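Local coordinates for protein prenylcyclase (Actinoplanes teichomyceticus, PDB 6IJ1) that probably acts on a prenyl substrate as a cyclase or transferase, although its exact reaction is not established, at residues F118-V123 with G169-E174; A139-Y144 with G152-H157; G273-H278 with Q335-A340. All coordinates share one frame; numbering follows the deposited sequence.

Contact 1. Residues F118-V123 with G169-E174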
ATOM      1  N   PHE A 118       1.696 -15.167 -11.949  1.00 17.21           N
ATOM      2  CA  PHE A 118       1.496 -15.329 -10.506  1.00 16.66           C
ATOM      3  C   PHE A 118       0.270 -14.558 -10.044  1.00 16.06           C
ATOM      4  O   PHE A 118      -0.589 -15.115  -9.353  1.00 16.58           O
ATOM      5  CB  PHE A 118       2.758 -14.907  -9.768  1.00 16.69           C
ATOM      6  CG  PHE A 118       2.677 -14.957  -8.283  1.00 17.30           C
ATOM      7  CD1 PHE A 118       2.219 -13.848  -7.572  1.00 20.57           C
ATOM      8  CD2 PHE A 118       3.173 -16.068  -7.605  1.00 20.82           C
ATOM      9  CE1 PHE A 118       2.209 -13.854  -6.165  1.00 19.47           C
ATOM     10  CE2 PHE A 118       3.139 -16.117  -6.174  1.00 21.58           C
ATOM     11  CZ  PHE A 118       2.674 -14.986  -5.469  1.00 19.11           C
ATOM     12  N   LEU A 119       0.170 -13.262 -10.440  1.00 16.24           N
ATOM     13  CA  LEU A 119      -1.002 -12.478 -10.059  1.00 15.38           C
ATOM     14  C   LEU A 119      -2.284 -13.113 -10.556  1.00 15.85           C
ATOM     15  O   LEU A 119      -3.274 -13.172  -9.830  1.00 17.39           O
ATOM     16  CB  LEU A 119      -0.924 -11.027 -10.549  1.00 15.25           C
ATOM     17  CG  LEU A 119       0.159 -10.217  -9.847  1.00 15.84           C
ATOM     18  CD1 LEU A 119       0.223  -8.770 -10.438  1.00 15.54           C
ATOM     19  CD2 LEU A 119      -0.068 -10.177  -8.296  1.00 16.51           C
ATOM     20  N   ALA A 120      -2.299 -13.620 -11.830  1.00 16.40           N
ATOM     21  CA  ALA A 120      -3.546 -14.211 -12.321  1.00 16.15           C
ATOM     22  C   ALA A 120      -4.020 -15.385 -11.458  1.00 15.54           C
ATOM     23  O   ALA A 120      -5.240 -15.593 -11.350  1.00 18.88           O
ATOM     24  CB  ALA A 120      -3.335 -14.690 -13.770  1.00 20.23           C
ATOM     25  N   ARG A 121      -3.089 -16.160 -10.861  1.00 16.12           N
ATOM     26  CA  ARG A 121      -3.495 -17.249  -9.980  1.00 19.52           C
ATOM     27  C   ARG A 121      -4.278 -16.760  -8.776  1.00 17.20           C
ATOM     28  O   ARG A 121      -5.039 -17.562  -8.191  1.00 19.71           O
ATOM     29  CB  ARG A 121      -2.260 -18.024  -9.525  1.00 23.03           C
ATOM     30  CG  ARG A 121      -1.665 -18.806 -10.675  1.00 24.44           C
ATOM     31  CD  ARG A 121      -0.380 -19.504 -10.243  1.00 31.27           C
ATOM     32  NE  ARG A 121      -0.711 -20.533  -9.268  1.00 48.58           N
ATOM     33  CZ  ARG A 121       0.089 -21.541  -8.948  1.00 59.62           C
ATOM     34  NH1 ARG A 121      -0.301 -22.431  -8.044  1.00 60.01           N
ATOM     35  NH2 ARG A 121       1.278 -21.655  -9.531  1.00 61.08           N
ATOM     36  N   HIS A 122      -4.130 -15.464  -8.409  1.00 16.85           N
ATOM     37  CA  HIS A 122      -4.782 -14.941  -7.197  1.00 16.48           C
ATOM     38  C   HIS A 122      -6.109 -14.291  -7.497  1.00 16.72           C
ATOM     39  O   HIS A 122      -6.791 -13.817  -6.598  1.00 16.81           O
ATOM     40  CB  HIS A 122      -3.841 -13.928  -6.466  1.00 15.42           C
ATOM     41  CG  HIS A 122      -2.609 -14.552  -5.927  1.00 15.16           C
ATOM     42  ND1 HIS A 122      -1.612 -15.058  -6.724  1.00 16.10           N
ATOM     43  CD2 HIS A 122      -2.243 -14.796  -4.644  1.00 17.73           C
ATOM     44  CE1 HIS A 122      -0.664 -15.582  -5.951  1.00 20.39           C
ATOM     45  NE2 HIS A 122      -1.013 -15.403  -4.674  1.00 18.46           N
ATOM     46  N   VAL A 123      -6.561 -14.325  -8.765  1.00 17.35           N
ATOM     47  CA  VAL A 123      -7.823 -13.687  -9.139  1.00 17.78           C
ATOM     48  C   VAL A 123      -8.993 -14.625  -8.904  1.00 18.35           C
ATOM     49  O   VAL A 123      -9.013 -15.758  -9.429  1.00 22.37           O
ATOM     50  CB  VAL A 123      -7.782 -13.246 -10.596  1.00 18.26           C
ATOM     51  CG1 VAL A 123      -9.159 -12.677 -11.032  1.00 20.70           C
ATOM     52  CG2 VAL A 123      -6.677 -12.228 -10.787  1.00 20.59           C
ATOM     53  N   GLY A 169      -0.544  -3.863 -16.975  1.00 17.48           N
ATOM     54  CA  GLY A 169      -0.350  -5.213 -17.471  1.00 19.21           C
ATOM     55  C   GLY A 169      -1.133  -6.294 -16.798  1.00 18.97           C
ATOM     56  O   GLY A 169      -0.967  -7.477 -17.138  1.00 19.28           O
ATOM     57  N   LEU A 170      -1.999  -5.960 -15.821  1.00 16.98           N
ATOM     58  CA  LEU A 170      -2.667  -6.997 -15.064  1.00 17.60           C
ATOM     59  C   LEU A 170      -3.490  -7.915 -15.973  1.00 20.00           C
ATOM     60  O   LEU A 170      -4.319  -7.420 -16.765  1.00 19.31           O
ATOM     61  CB  LEU A 170      -3.591  -6.348 -14.016  1.00 18.30           C
ATOM     62  CG  LEU A 170      -4.127  -7.366 -12.998  1.00 18.02           C
ATOM     63  CD1 LEU A 170      -2.950  -7.778 -12.065  1.00 20.08           C
ATOM     64  CD2 LEU A 170      -5.206  -6.711 -12.226  1.00 19.50           C
ATOM     65  N   PRO A 171      -3.307  -9.231 -15.902  1.00 19.65           N
ATOM     66  CA  PRO A 171      -4.259 -10.129 -16.583  1.00 17.00           C
ATOM     67  C   PRO A 171      -5.678  -9.968 -16.066  1.00 19.47           C
ATOM     68  O   PRO A 171      -5.928  -9.642 -14.903  1.00 20.44           O
ATOM     69  CB  PRO A 171      -3.718 -11.532 -16.264  1.00 20.34           C
ATOM     70  CG  PRO A 171      -2.268 -11.336 -16.022  1.00 24.29           C
ATOM     71  CD  PRO A 171      -2.221  -9.985 -15.231  1.00 22.18           C
ATOM     72  N   ARG A 172      -6.643 -10.231 -16.931  1.00 21.25           N
ATOM     73  CA  ARG A 172      -8.047 -10.199 -16.515  1.00 20.05           C
ATOM     74  C   ARG A 172      -8.428  -8.858 -15.888  1.00 17.34           C
ATOM     75  O   ARG A 172      -9.240  -8.819 -14.973  1.00 19.58           O
ATOM     76  CB  ARG A 172      -8.395 -11.345 -15.544  1.00 20.65           C
ATOM     77  CG  ARG A 172      -8.038 -12.720 -16.135  1.00 22.12           C
ATOM     78  CD  ARG A 172      -8.486 -13.875 -15.261  1.00 28.85           C
ATOM     79  NE  ARG A 172      -9.940 -13.924 -15.219  1.00 25.94           N
ATOM     80  CZ  ARG A 172     -10.625 -14.638 -14.334  1.00 26.38           C
ATOM     81  NH1 ARG A 172     -11.955 -14.629 -14.379  1.00 35.19           N
ATOM     82  NH2 ARG A 172      -9.969 -15.333 -13.399  1.00 27.97           N
ATOM     83  N   ARG A 173      -7.852  -7.789 -16.408  1.00 18.25           N
ATOM     84  CA  ARG A 173      -7.965  -6.508 -15.703  1.00 17.06           C
ATOM     85  C   ARG A 173      -9.397  -6.015 -15.676  1.00 18.77           C
ATOM     86  O   ARG A 173      -9.851  -5.455 -14.668  1.00 18.40           O
ATOM     87  CB  ARG A 173      -7.032  -5.479 -16.301  1.00 21.16           C
ATOM     88  CG  ARG A 173      -6.968  -4.191 -15.450  1.00 17.63           C
ATOM     89  CD  ARG A 173      -5.940  -3.267 -16.001  1.00 16.96           C
ATOM     90  NE  ARG A 173      -5.786  -2.120 -15.120  1.00 17.41           N
ATOM     91  CZ  ARG A 173      -5.420  -0.914 -15.488  1.00 17.86           C
ATOM     92  NH1 ARG A 173      -5.213  -0.613 -16.807  1.00 20.32           N
ATOM     93  NH2 ARG A 173      -5.246   0.038 -14.584  1.00 19.66           N
ATOM     94  N   GLU A 174     -10.159  -6.211 -16.754  1.00 18.85           N
ATOM     95  CA  GLU A 174     -11.536  -5.756 -16.706  1.00 17.04           C
ATOM     96  C   GLU A 174     -12.336  -6.472 -15.627  1.00 19.12           C
ATOM     97  O   GLU A 174     -13.160  -5.858 -14.929  1.00 19.17           O
ATOM     98  CB  GLU A 174     -12.174  -5.960 -18.099  1.00 23.36           C
ATOM     99  CG  GLU A 174     -13.692  -5.942 -18.136  1.00 45.77           C
ATOM    100  CD  GLU A 174     -14.218  -6.206 -19.537  1.00 67.05           C
ATOM    101  OE1 GLU A 174     -13.591  -5.700 -20.477  1.00 63.74           O
ATOM    102  OE2 GLU A 174     -15.249  -6.931 -19.735  1.00 60.37           O
TER
HETATM  103  O   HOH W   1      -7.254 -16.209 -13.049  1.00 35.66           O
HETATM  104  O   HOH W   2     -10.906 -16.963 -11.078  1.00 31.71           O
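Ala120 and Pro171 mark the closest backbone approach, with their CA atoms 5.9 Å apart where the last turn of helix 112-121 passes the loop that leads into helix 173-182. No direct hydrogen bond joins the two segments. Ala120 CB rests against the Pro171 ring, 4.0 Å from Pro171 CB and slightly farther from its CG. Deeper in, Leu119 CD1 meets Leu170 CD1 at 3.7 Å, and the two side chains cross at about a right angle. Leu170 has CG anti to its backbone N (chi1 -169°), which carries its end nearer to the helix than its CB direction suggests.

The outer part is mixed, with a methyl on the flat face of an arginine and waters at its edge. Val123 CG1 lies over one face of the Arg172 guanidinium, 3.6 Å from Arg172 NH2. The arginine chain bends at chi3 (67°), and its guanidinium meets two waters at its edge, in plane. NH2 donates to both. One water donates in turn to Ala120 O at 2.7 Å; the other lies 2.8 Å from Val123 O. Water thus joins Arg172 to Ala120 O in the last turn, and the arginine's charge may be favourable near the carbonyls at that helix end. Arg172 is itself the N-cap residue of helix 173-182.

Within 118-123, His122 ND1 donates to Phe118 O at 2.8 Å, from above the carbonyl plane.

Helix 91-104 packs against Leu119 through Ala91 and Leu98. Val123 and Leu170 both reach Val176 of helix 173-182, and Phe118 packs on Leu136 of helix 134-141.

Contact 2. Residues A139-Y144 with G152-H157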
ATOM      1  N   ALA A 139       3.280 -24.930   1.556  1.00 38.00           N
ATOM      2  CA  ALA A 139       4.451 -25.340   2.314  1.00 46.33           C
ATOM      3  C   ALA A 139       4.617 -24.484   3.556  1.00 45.34           C
ATOM      4  O   ALA A 139       4.917 -24.994   4.640  1.00 43.77           O
ATOM      5  CB  ALA A 139       5.702 -25.254   1.429  1.00 41.88           C
ATOM      6  N   ALA A 140       4.429 -23.173   3.413  1.00 37.76           N
ATOM      7  CA  ALA A 140       4.587 -22.284   4.553  1.00 32.86           C
ATOM      8  C   ALA A 140       3.458 -22.492   5.544  1.00 41.08           C
ATOM      9  O   ALA A 140       3.687 -22.587   6.760  1.00 37.05           O
ATOM     10  CB  ALA A 140       4.635 -20.831   4.076  1.00 36.36           C
ATOM     11  N   PHE A 141       2.230 -22.592   5.038  1.00 33.52           N
ATOM     12  CA  PHE A 141       1.077 -22.750   5.917  1.00 36.01           C
ATOM     13  C   PHE A 141       1.169 -24.038   6.739  1.00 46.82           C
ATOM     14  O   PHE A 141       0.814 -24.059   7.929  1.00 29.43           O
ATOM     15  CB  PHE A 141      -0.202 -22.736   5.081  1.00 26.98           C
ATOM     16  CG  PHE A 141      -0.534 -21.367   4.482  1.00 30.65           C
ATOM     17  CD1 PHE A 141       0.254 -20.246   4.766  1.00 28.59           C
ATOM     18  CD2 PHE A 141      -1.647 -21.217   3.679  1.00 34.63           C
ATOM     19  CE1 PHE A 141      -0.071 -18.978   4.212  1.00 29.85           C
ATOM     20  CE2 PHE A 141      -1.965 -19.961   3.120  1.00 28.33           C
ATOM     21  CZ  PHE A 141      -1.173 -18.875   3.400  1.00 28.51           C
ATOM     22  N   ASP A 142       1.658 -25.117   6.122  1.00 42.43           N
ATOM     23  CA  ASP A 142       1.769 -26.416   6.782  1.00 37.79           C
ATOM     24  C   ASP A 142       2.789 -26.415   7.918  1.00 38.13           C
ATOM     25  O   ASP A 142       2.821 -27.370   8.710  1.00 37.73           O
ATOM     26  CB  ASP A 142       2.118 -27.487   5.730  1.00 39.14           C
ATOM     27  CG  ASP A 142       0.901 -27.917   4.906  1.00 42.53           C
ATOM     28  OD1 ASP A 142      -0.227 -27.468   5.214  1.00 55.96           O
ATOM     29  OD2 ASP A 142       1.071 -28.684   3.931  1.00 53.34           O
ATOM     30  N   ARG A 143       3.592 -25.369   8.045  1.00 34.73           N
ATOM     31  CA  ARG A 143       4.549 -25.296   9.143  1.00 42.72           C
ATOM     32  C   ARG A 143       3.878 -24.981  10.472  1.00 41.88           C
ATOM     33  O   ARG A 143       4.517 -25.139  11.521  1.00 39.01           O
ATOM     34  CB  ARG A 143       5.618 -24.242   8.856  1.00 44.94           C
ATOM     35  CG  ARG A 143       6.817 -24.790   8.132  1.00 55.31           C
ATOM     36  CD  ARG A 143       7.861 -23.728   7.918  1.00 70.26           C
ATOM     37  NE  ARG A 143       8.172 -23.626   6.497  1.00 92.78           N
ATOM     38  CZ  ARG A 143       8.999 -24.443   5.850  1.00 92.42           C
ATOM     39  NH1 ARG A 143       9.621 -25.424   6.501  1.00 94.78           N
ATOM     40  NH2 ARG A 143       9.207 -24.274   4.547  1.00 87.00           N
ATOM     41  N   TYR A 144       2.614 -24.557  10.447  1.00 31.53           N
ATOM     42  CA  TYR A 144       1.879 -24.147  11.645  1.00 37.55           C
ATOM     43  C   TYR A 144       0.587 -24.951  11.720  1.00 38.59           C
ATOM     44  O   TYR A 144      -0.508 -24.418  11.476  1.00 30.90           O
ATOM     45  CB  TYR A 144       1.600 -22.650  11.633  1.00 36.34           C
ATOM     46  CG  TYR A 144       2.837 -21.846  11.384  1.00 52.08           C
ATOM     47  CD1 TYR A 144       3.719 -21.554  12.425  1.00 51.03           C
ATOM     48  CD2 TYR A 144       3.153 -21.406  10.099  1.00 54.90           C
ATOM     49  CE1 TYR A 144       4.873 -20.812  12.192  1.00 59.89           C
ATOM     50  CE2 TYR A 144       4.298 -20.667   9.855  1.00 58.41           C
ATOM     51  CZ  TYR A 144       5.157 -20.371  10.904  1.00 66.72           C
ATOM     52  OH  TYR A 144       6.295 -19.631  10.649  1.00 71.50           O
ATOM     53  N   GLY A 152      -9.209 -17.201   5.356  1.00 20.72           N
ATOM     54  CA  GLY A 152      -9.243 -15.738   5.357  1.00 17.02           C
ATOM     55  C   GLY A 152      -8.149 -15.179   4.463  1.00 17.06           C
ATOM     56  O   GLY A 152      -8.391 -14.271   3.651  1.00 16.63           O
ATOM     57  N   TRP A 153      -6.928 -15.709   4.609  1.00 16.33           N
ATOM     58  CA  TRP A 153      -5.754 -15.240   3.888  1.00 15.83           C
ATOM     59  C   TRP A 153      -5.820 -15.557   2.405  1.00 16.88           C
ATOM     60  O   TRP A 153      -5.118 -14.903   1.612  1.00 16.34           O
ATOM     61  CB  TRP A 153      -4.474 -15.830   4.507  1.00 15.33           C
ATOM     62  CG  TRP A 153      -4.068 -15.154   5.773  1.00 15.34           C
ATOM     63  CD1 TRP A 153      -4.836 -14.344   6.550  1.00 16.14           C
ATOM     64  CD2 TRP A 153      -2.800 -15.231   6.363  1.00 17.35           C
ATOM     65  NE1 TRP A 153      -4.071 -13.897   7.637  1.00 16.33           N
ATOM     66  CE2 TRP A 153      -2.831 -14.420   7.537  1.00 16.06           C
ATOM     67  CE3 TRP A 153      -1.610 -15.861   6.003  1.00 22.47           C
ATOM     68  CZ2 TRP A 153      -1.710 -14.246   8.351  1.00 19.44           C
ATOM     69  CZ3 TRP A 153      -0.482 -15.685   6.828  1.00 24.51           C
ATOM     70  CH2 TRP A 153      -0.563 -14.889   7.990  1.00 20.63           C
ATOM     71  N   CYS A 154      -6.651 -16.520   2.014  1.00 17.40           N
ATOM     72  CA  CYS A 154      -6.762 -16.904   0.609  1.00 18.02           C
ATOM     73  C   CYS A 154      -8.034 -16.405  -0.016  1.00 18.91           C
ATOM     74  O   CYS A 154      -8.280 -16.716  -1.193  1.00 18.10           O
ATOM     75  CB  CYS A 154      -6.660 -18.438   0.489  1.00 19.36           C
ATOM     76  SG  CYS A 154      -5.060 -19.032   1.001  1.00 21.10           S
ATOM     77  N   GLY A 155      -8.826 -15.562   0.704  1.00 18.57           N
ATOM     78  CA  GLY A 155      -9.999 -14.925   0.156  1.00 16.23           C
ATOM     79  C   GLY A 155      -9.648 -13.634  -0.552  1.00 15.50           C
ATOM     80  O   GLY A 155      -8.512 -13.165  -0.452  1.00 16.60           O
ATOM     81  N   GLY A 156     -10.636 -13.101  -1.252  1.00 17.29           N
ATOM     82  CA  GLY A 156     -10.439 -11.837  -1.961  1.00 16.61           C
ATOM     83  C   GLY A 156     -10.242 -10.704  -0.967  1.00 16.12           C
ATOM     84  O   GLY A 156     -11.002 -10.549  -0.017  1.00 17.85           O
ATOM     85  N   HIS A 157      -9.263  -9.843  -1.262  1.00 14.15           N
ATOM     86  CA  HIS A 157      -8.911  -8.750  -0.338  1.00 13.26           C
ATOM     87  C   HIS A 157      -9.029  -7.444  -1.111  1.00 13.62           C
ATOM     88  O   HIS A 157      -8.317  -7.232  -2.110  1.00 14.56           O
ATOM     89  CB  HIS A 157      -7.509  -8.951   0.143  1.00 13.06           C
ATOM     90  CG  HIS A 157      -7.384 -10.192   0.985  1.00 12.45           C
ATOM     91  ND1 HIS A 157      -6.253 -10.958   1.029  1.00 14.78           N
ATOM     92  CD2 HIS A 157      -8.255 -10.741   1.869  1.00 14.94           C
ATOM     93  CE1 HIS A 157      -6.447 -11.990   1.853  1.00 15.99           C
ATOM     94  NE2 HIS A 157      -7.662 -11.892   2.367  1.00 14.66           N
TER
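Phe141 has CG anti to its carbonyl carbon (chi1 -70°), and this sends the ring from the end of helix 134-141 toward Trp153 and Cys154. Trp153 CG and Cys154 SG likewise lie beside their backbone N. Phe141 CE1 comes 3.9 Å from Trp153 CE3, approaching the indole at its edge, near the indole plane. Phe141 CE2 lies 3.9 Å from Cys154 SG. The sulfur sits in the plane of the phenyl ring, at its edge, 5.2 Å from the Phe141 ring centroid. This is a sulfur-aromatic contact of the edge type.

The receiving loop is shaped by a type I beta turn from Gly152 to Gly155. Gly152 O accepts two bonds there, from Gly155 N at 3.2 Å and from His157 NE2 at 2.8 Å. Gly155 O lies over the centre of one face of the His157 ring. His157 ND1 is hydrogen-bonded to Thr131 OG1, and the residue is the N-cap of helix 158-164.

An aromatic cluster surrounds the contact. Trp150 stacks on Phe141 and meets Trp153 edge-to-face. Trp194 also meets Trp153 edge-to-face, while Trp153 NE1 is hydrogen-bonded to Val294 O.

Contact 3. Residues G273-H278 with Q335-A340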
ATOM      1  N   GLY A 273      -0.901  21.154   4.376  1.00 16.13           N
ATOM      2  CA  GLY A 273      -0.366  22.038   5.426  1.00 16.30           C
ATOM      3  C   GLY A 273      -0.186  21.283   6.729  1.00 16.50           C
ATOM      4  O   GLY A 273       0.833  21.476   7.381  1.00 16.72           O
ATOM      5  N   TRP A 274      -1.176  20.478   7.106  1.00 15.05           N
ATOM      6  CA  TRP A 274      -1.031  19.669   8.324  1.00 15.53           C
ATOM      7  C   TRP A 274       0.186  18.750   8.215  1.00 15.65           C
ATOM      8  O   TRP A 274       1.030  18.676   9.130  1.00 15.48           O
ATOM      9  CB  TRP A 274      -2.308  18.869   8.632  1.00 16.00           C
ATOM     10  CG  TRP A 274      -2.273  18.182   9.992  1.00 15.32           C
ATOM     11  CD1 TRP A 274      -2.768  18.682  11.157  1.00 16.76           C
ATOM     12  CD2 TRP A 274      -1.650  16.919  10.309  1.00 16.58           C
ATOM     13  NE1 TRP A 274      -2.527  17.774  12.193  1.00 17.38           N
ATOM     14  CE2 TRP A 274      -1.825  16.710  11.676  1.00 14.88           C
ATOM     15  CE3 TRP A 274      -0.955  15.957   9.552  1.00 16.64           C
ATOM     16  CZ2 TRP A 274      -1.341  15.561  12.322  1.00 15.62           C
ATOM     17  CZ3 TRP A 274      -0.507  14.791  10.197  1.00 17.54           C
ATOM     18  CH2 TRP A 274      -0.672  14.629  11.561  1.00 16.19           C
ATOM     19  N   LEU A 275       0.329  18.033   7.085  1.00 15.19           N
ATOM     20  CA  LEU A 275       1.510  17.189   6.904  1.00 15.08           C
ATOM     21  C   LEU A 275       2.796  17.988   6.979  1.00 16.23           C
ATOM     22  O   LEU A 275       3.758  17.539   7.620  1.00 16.88           O
ATOM     23  CB  LEU A 275       1.427  16.409   5.555  1.00 15.04           C
ATOM     24  CG  LEU A 275       0.308  15.391   5.570  1.00 13.85           C
ATOM     25  CD1 LEU A 275      -0.055  14.953   4.113  1.00 17.95           C
ATOM     26  CD2 LEU A 275       0.647  14.188   6.425  1.00 14.53           C
ATOM     27  N   THR A 276       2.840  19.179   6.332  1.00 16.16           N
ATOM     28  CA  THR A 276       4.060  19.968   6.410  1.00 16.60           C
ATOM     29  C   THR A 276       4.386  20.401   7.840  1.00 18.20           C
ATOM     30  O   THR A 276       5.555  20.300   8.279  1.00 19.62           O
ATOM     31  CB  THR A 276       3.895  21.168   5.471  1.00 20.42           C
ATOM     32  OG1 THR A 276       3.742  20.638   4.125  1.00 23.35           O
ATOM     33  CG2 THR A 276       5.132  21.950   5.480  1.00 24.71           C
ATOM     34  N   ARG A 277       3.369  20.783   8.610  1.00 17.32           N
ATOM     35  CA  ARG A 277       3.583  21.275   9.964  1.00 16.74           C
ATOM     36  C   ARG A 277       3.997  20.139  10.882  1.00 19.48           C
ATOM     37  O   ARG A 277       4.645  20.388  11.914  1.00 21.30           O
ATOM     38  CB  ARG A 277       2.318  21.909  10.533  1.00 20.68           C
ATOM     39  CG  ARG A 277       1.993  23.253   9.930  1.00 25.75           C
ATOM     40  CD  ARG A 277       0.857  23.963  10.734  1.00 24.40           C
ATOM     41  NE  ARG A 277      -0.330  23.161  11.022  1.00 26.97           N
ATOM     42  CZ  ARG A 277      -1.343  22.996  10.154  1.00 25.96           C
ATOM     43  NH1 ARG A 277      -1.325  23.599   8.993  1.00 24.19           N
ATOM     44  NH2 ARG A 277      -2.396  22.282  10.512  1.00 26.72           N
ATOM     45  N   HIS A 278       3.636  18.894  10.555  1.00 16.54           N
ATOM     46  CA  HIS A 278       3.866  17.796  11.501  1.00 16.18           C
ATOM     47  C   HIS A 278       5.045  16.900  11.108  1.00 15.33           C
ATOM     48  O   HIS A 278       5.308  15.883  11.770  1.00 16.15           O
ATOM     49  CB  HIS A 278       2.564  16.966  11.680  1.00 15.89           C
ATOM     50  CG  HIS A 278       1.590  17.664  12.569  1.00 17.60           C
ATOM     51  ND1 HIS A 278       0.752  18.681  12.162  1.00 20.12           N
ATOM     52  CD2 HIS A 278       1.414  17.547  13.908  1.00 19.17           C
ATOM     53  CE1 HIS A 278       0.083  19.135  13.212  1.00 18.27           C
ATOM     54  NE2 HIS A 278       0.451  18.444  14.275  1.00 25.30           N
ATOM     55  N   GLN A 335       4.267  10.729  -1.291  1.00 15.73           N
ATOM     56  CA  GLN A 335       3.399  10.570  -2.472  1.00 15.94           C
ATOM     57  C   GLN A 335       2.247  11.564  -2.419  1.00 16.75           C
ATOM     58  O   GLN A 335       1.898  12.202  -3.441  1.00 16.75           O
ATOM     59  CB  GLN A 335       2.921   9.104  -2.529  1.00 16.27           C
ATOM     60  CG  GLN A 335       1.998   8.779  -3.743  1.00 17.49           C
ATOM     61  CD  GLN A 335       2.787   8.590  -4.979  1.00 24.80           C
ATOM     62  OE1 GLN A 335       3.649   7.716  -5.041  1.00 22.94           O
ATOM     63  NE2 GLN A 335       2.542   9.410  -5.974  1.00 28.07           N
ATOM     64  N   ALA A 336       1.659  11.768  -1.243  1.00 15.38           N
ATOM     65  CA  ALA A 336       0.573  12.739  -1.126  1.00 15.35           C
ATOM     66  C   ALA A 336       1.065  14.154  -1.369  1.00 16.93           C
ATOM     67  O   ALA A 336       0.341  14.956  -1.967  1.00 17.34           O
ATOM     68  CB  ALA A 336      -0.037  12.625   0.284  1.00 16.38           C
ATOM     69  N   LEU A 337       2.233  14.499  -0.843  1.00 15.75           N
ATOM     70  CA  LEU A 337       2.709  15.892  -1.022  1.00 15.97           C
ATOM     71  C   LEU A 337       2.964  16.164  -2.507  1.00 19.41           C
ATOM     72  O   LEU A 337       2.662  17.263  -2.956  1.00 21.90           O
ATOM     73  CB  LEU A 337       3.939  16.131  -0.148  1.00 16.91           C
ATOM     74  CG  LEU A 337       3.627  16.236   1.342  1.00 18.76           C
ATOM     75  CD1 LEU A 337       4.895  16.439   2.147  1.00 20.09           C
ATOM     76  CD2 LEU A 337       2.635  17.352   1.613  1.00 21.14           C
ATOM     77  N   ARG A 338       3.473  15.174  -3.228  1.00 17.25           N
ATOM     78  CA  ARG A 338       3.711  15.347  -4.680  1.00 20.48           C
ATOM     79  C   ARG A 338       2.363  15.582  -5.366  1.00 23.05           C
ATOM     80  O   ARG A 338       2.286  16.459  -6.214  1.00 23.18           O
ATOM     81  CB  ARG A 338       4.446  14.126  -5.231  1.00 23.98           C
ATOM     82  CG  ARG A 338       4.549  14.095  -6.746  1.00 29.96           C
ATOM     83  CD  ARG A 338       5.804  14.792  -7.210  1.00 41.73           C
ATOM     84  NE  ARG A 338       5.897  16.195  -6.856  1.00 52.75           N
ATOM     85  CZ  ARG A 338       6.269  17.149  -7.700  1.00 55.28           C
ATOM     86  NH1 ARG A 338       6.583  16.832  -8.942  1.00 53.46           N
ATOM     87  NH2 ARG A 338       6.311  18.408  -7.303  1.00 53.48           N
ATOM     88  N   THR A 339       1.345  14.819  -4.980  1.00 19.70           N
ATOM     89  CA  THR A 339      -0.013  14.958  -5.560  1.00 19.43           C
ATOM     90  C   THR A 339      -0.570  16.353  -5.262  1.00 26.28           C
ATOM     91  O   THR A 339      -1.200  16.932  -6.138  1.00 26.87           O
ATOM     92  CB  THR A 339      -0.932  13.877  -4.989  1.00 23.75           C
ATOM     93  OG1 THR A 339      -0.399  12.634  -5.425  1.00 26.82           O
ATOM     94  CG2 THR A 339      -2.365  14.014  -5.447  1.00 24.92           C
ATOM     95  N   ALA A 340      -0.357  16.859  -4.052  1.00 22.04           N
ATOM     96  CA  ALA A 340      -0.880  18.197  -3.703  1.00 23.69           C
ATOM     97  C   ALA A 340      -0.202  19.260  -4.573  1.00 30.06           C
ATOM     98  O   ALA A 340      -0.899  20.159  -5.035  1.00 34.04           O
ATOM     99  CB  ALA A 340      -0.672  18.472  -2.238  1.00 23.37           C
TER
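Leu275 and Leu337 face each other across two helices whose short segments run at 132° to one another, with axes 10.8 Å apart at closest approach. Both leucines point toward the opposite helix. Each has CG beside the backbone N and an extended second torsion. In Leu337 chi1 is -73°, and chi2 of 179° sets CD1 anti to CA and turns the other branch, CD2, to helix 265-278. That methyl lies 4.2 Å from Leu275 CB and 4.3 Å from Thr276 OG1. It sits against Leu275 CB, with Leu275 CD1 only slightly farther. Leu275 CD1 also reaches Ala336 CB, at 4.5 Å. The contact is mostly apolar, and no hydrogen bond crosses it.

Thr276 OG1 is beside the backbone N and is hydrogen-bonded to Ala272 O one turn earlier. The hydroxyl thus has a partner in its own helix while it adjoins the Leu337 methyl.

Near the end of helix 265-278, His278 ND1 donates to Trp274 O at 3.0 Å. The carbonyl oxygen lies in the imidazole plane. The same histidine nitrogen sits over one face of the indole, offset toward its rim.

The contact joins helix 265-278 to helix 327-341, and Leu337 and Ala340 extend it to Ala272. Leu337 also packs on Ala13 and Val14 of helix 10-23. Ala336 touches Ala250 and Arg254 of helix 246-256.

How the contacts relate
Contacts 1 and 2 are the closer pair, with centres about 19 Å apart. Contact 2 is nested within the chain loop closed by contact 1, and their first segments belong to the successive helices 112-121 and 134-141. Contact 3 comes later in sequence and lies across the chain's centre from both. Contacts 2 and 3 are buried. Contact 1 is partly buried, and it is there that water links an arginine to backbone carbonyls. Contact 2 uses aromatic edges and sulfur between a helix end and a loop. Contact 3 is aliphatic packing between two helices. None has a direct hydrogen bond between its segments.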